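Local coordinates for protein replicative DNA helicase (PDB 3GXV) that probably unwinds duplex DNA at the replication fork as a hexameric ATP-dependent helicase, its N-terminal domain taking part in interactions with primase, at residues L53-E57 with E58-I62. Numbering follows the deposited sequence.
Sequences LKLHE and EDCPI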
ATOM      1  N   LEU B  53      -6.765   8.307   1.923  1.00 21.99           N
ATOM      2  CA  LEU B  53      -6.286   9.236   2.945  1.00 22.91           C
ATOM      3  C   LEU B  53      -6.367   8.558   4.303  1.00 20.99           C
ATOM      4  O   LEU B  53      -5.453   8.671   5.113  1.00 20.71           O
ATOM      5  CB  LEU B  53      -7.136  10.510   2.962  1.00 21.32           C
ATOM      6  CG  LEU B  53      -7.089  11.389   1.708  1.00 22.95           C
ATOM      7  CD1 LEU B  53      -8.039  12.577   1.892  1.00 18.93           C
ATOM      8  CD2 LEU B  53      -5.661  11.862   1.447  1.00 20.14           C
ATOM      9  N   LYS B  54      -7.474   7.854   4.540  1.00 21.65           N
ATOM     10  CA  LYS B  54      -7.680   7.143   5.800  1.00 22.59           C
ATOM     11  C   LYS B  54      -6.681   5.990   5.971  1.00 22.13           C
ATOM     12  O   LYS B  54      -6.117   5.816   7.048  1.00 20.91           O
ATOM     13  CB  LYS B  54      -9.119   6.616   5.889  1.00 20.27           C
ATOM     14  CG  LYS B  54      -9.350   5.619   7.015  1.00 20.72           C
ATOM     15  CD  LYS B  54     -10.817   5.481   7.398  1.00 21.11           C
ATOM     16  CE  LYS B  54     -11.732   5.237   6.206  1.00 21.56           C
ATOM     17  NZ  LYS B  54     -11.892   6.449   5.350  1.00 22.55           N
ATOM     18  N   LEU B  55      -6.455   5.225   4.906  1.00 19.02           N
ATOM     19  CA  LEU B  55      -5.516   4.107   4.949  1.00 17.96           C
ATOM     20  C   LEU B  55      -4.081   4.545   5.198  1.00 20.38           C
ATOM     21  O   LEU B  55      -3.301   3.810   5.794  1.00 20.85           O
ATOM     22  CB  LEU B  55      -5.557   3.313   3.642  1.00 12.89           C
ATOM     23  CG  LEU B  55      -6.751   2.402   3.369  1.00  7.52           C
ATOM     24  CD1 LEU B  55      -6.609   1.771   1.979  1.00  4.39           C
ATOM     25  CD2 LEU B  55      -6.830   1.329   4.462  1.00  4.61           C
ATOM     26  N   HIS B  56      -3.733   5.741   4.737  1.00 24.37           N
ATOM     27  CA  HIS B  56      -2.375   6.252   4.893  1.00 27.07           C
ATOM     28  C   HIS B  56      -2.117   6.833   6.277  1.00 30.27           C
ATOM     29  O   HIS B  56      -0.965   6.971   6.697  1.00 29.95           O
ATOM     30  CB  HIS B  56      -2.096   7.315   3.829  1.00 24.42           C
ATOM     31  CG  HIS B  56      -0.640   7.576   3.601  1.00 23.01           C
ATOM     32  ND1 HIS B  56      -0.016   8.732   4.014  1.00 22.73           N
ATOM     33  CD2 HIS B  56       0.308   6.833   2.985  1.00 22.31           C
ATOM     34  CE1 HIS B  56       1.257   8.692   3.659  1.00 22.30           C
ATOM     35  NE2 HIS B  56       1.479   7.549   3.033  1.00 23.34           N
ATOM     36  N   GLU B  57      -3.192   7.193   6.971  1.00 28.96           N
ATOM     37  CA  GLU B  57      -3.093   7.755   8.311  1.00 30.68           C
ATOM     38  C   GLU B  57      -2.896   6.631   9.307  1.00 31.98           C
ATOM     39  O   GLU B  57      -2.507   6.857  10.453  1.00 28.12           O
ATOM     40  CB  GLU B  57      -4.363   8.529   8.657  1.00 34.67           C
ATOM     41  CG  GLU B  57      -4.316   9.991   8.271  1.00 40.24           C
ATOM     42  CD  GLU B  57      -3.222  10.735   9.006  1.00 44.01           C
ATOM     43  OE1 GLU B  57      -3.297  10.831  10.252  1.00 45.12           O
ATOM     44  OE2 GLU B  57      -2.284  11.219   8.337  1.00 46.20           O
ATOM     45  N   GLU B  58      -3.172   5.418   8.846  1.00 33.84           N
ATOM     46  CA  GLU B  58      -3.047   4.221   9.660  1.00 33.98           C
ATOM     47  C   GLU B  58      -1.861   3.420   9.172  1.00 33.31           C
ATOM     48  O   GLU B  58      -1.645   2.290   9.600  1.00 35.03           O
ATOM     49  CB  GLU B  58      -4.310   3.380   9.539  1.00 40.05           C
ATOM     50  CG  GLU B  58      -5.531   4.004  10.160  1.00 45.19           C
ATOM     51  CD  GLU B  58      -6.796   3.334   9.693  1.00 48.07           C
ATOM     52  OE1 GLU B  58      -6.791   2.091   9.574  1.00 49.59           O
ATOM     53  OE2 GLU B  58      -7.793   4.048   9.452  1.00 49.17           O
ATOM     54  N   ASP B  59      -1.103   4.021   8.262  1.00 34.86           N
ATOM     55  CA  ASP B  59       0.081   3.401   7.683  1.00 32.38           C
ATOM     56  C   ASP B  59      -0.225   2.064   7.010  1.00 30.20           C
ATOM     57  O   ASP B  59       0.649   1.199   6.881  1.00 30.62           O
ATOM     58  CB  ASP B  59       1.162   3.248   8.756  1.00 34.96           C
ATOM     59  CG  ASP B  59       1.477   4.571   9.455  1.00 38.77           C
ATOM     60  OD1 ASP B  59       2.384   4.615  10.311  1.00 39.66           O
ATOM     61  OD2 ASP B  59       0.806   5.577   9.147  1.00 42.25           O
ATOM     62  N   CYS B  60      -1.472   1.898   6.573  1.00 27.72           N
ATOM     63  CA  CYS B  60      -1.870   0.675   5.885  1.00 25.64           C
ATOM     64  C   CYS B  60      -1.655   0.878   4.391  1.00 24.81           C
ATOM     65  O   CYS B  60      -1.947   1.946   3.847  1.00 27.02           O
ATOM     66  CB  CYS B  60      -3.342   0.339   6.145  1.00 25.23           C
ATOM     67  SG  CYS B  60      -3.866  -1.224   5.368  1.00 22.07           S
ATOM     68  N   PRO B  61      -1.134  -0.143   3.703  1.00 18.08           N
ATOM     69  CA  PRO B  61      -0.910   0.014   2.271  1.00 14.37           C
ATOM     70  C   PRO B  61      -2.173   0.451   1.525  1.00 14.45           C
ATOM     71  O   PRO B  61      -3.290   0.186   1.959  1.00 13.12           O
ATOM     72  CB  PRO B  61      -0.439  -1.376   1.848  1.00 15.61           C
ATOM     73  CG  PRO B  61       0.257  -1.897   3.070  1.00 11.83           C
ATOM     74  CD  PRO B  61      -0.668  -1.462   4.175  1.00 17.34           C
ATOM     75  N   ILE B  62      -1.988   1.148   0.410  1.00 11.11           N
ATOM     76  CA  ILE B  62      -3.122   1.559  -0.399  1.00  8.89           C
ATOM     77  C   ILE B  62      -3.080   0.672  -1.628  1.00  8.62           C
ATOM     78  O   ILE B  62      -2.345   0.942  -2.568  1.00  7.83           O
ATOM     79  CB  ILE B  62      -3.012   3.018  -0.843  1.00  8.37           C
ATOM     80  CG1 ILE B  62      -3.165   3.933   0.370  1.00  6.54           C
ATOM     81  CG2 ILE B  62      -4.059   3.306  -1.920  1.00  4.76           C
ATOM     82  CD1 ILE B  62      -2.865   5.405   0.091  1.00  7.46           C
TER
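Leu55 meets the chain that follows helix 43-57 with both its backbone carbonyl and its side chain. Its O accepts the N-H of Cys60 at 2.8 Å, the donor lying nearly in line with the C=O (167°). A weak bond from Asp59 N to His56 O, 3.3 Å long, closes the smaller loop within this turn, and Glu58 N makes only weak bonds to the carbonyls of Lys54 and Leu55. The Leu55 side chain then runs beside the returning chain. Its CB packs against Ile62 CG1 at 4.1 Å and also approaches the carbonyl oxygen of Cys60. With chi1 at -74°, CG lies anti to the carbonyl carbon and beside the backbone N, and its two methyls part towards the loop: CD1 reaches Pro61 O at 3.7 Å, while CD2 lies 4.0 Å from Cys60 CB and equally near its SG. Phe66 and Ile67 of helix 64-69 also touch Leu55, and they reach Cys60 and Ile62 respectively, so this apolar cluster ties the C-terminal turn of helix 43-57 to the middle of helix 64-69. On another side of the turn, Glu58 lies alongside Lys54, both pointing the same way. Glu58 OE2 touches the Lys54 methylene CG at 3.3 Å, but the lysine chain bends at chi3 and chi4 and leaves NZ 6.3 Å from that oxygen, too far for a salt bridge. Pro61, farther along the loop, packs on Pro43 of the second subunit. With Asp59 at positive phi (57°) as the C-prime residue, the paired bonds form a Schellman motif, which ends helix 43-57 within the all-helical N-terminal domain of this DnaB-family helicase.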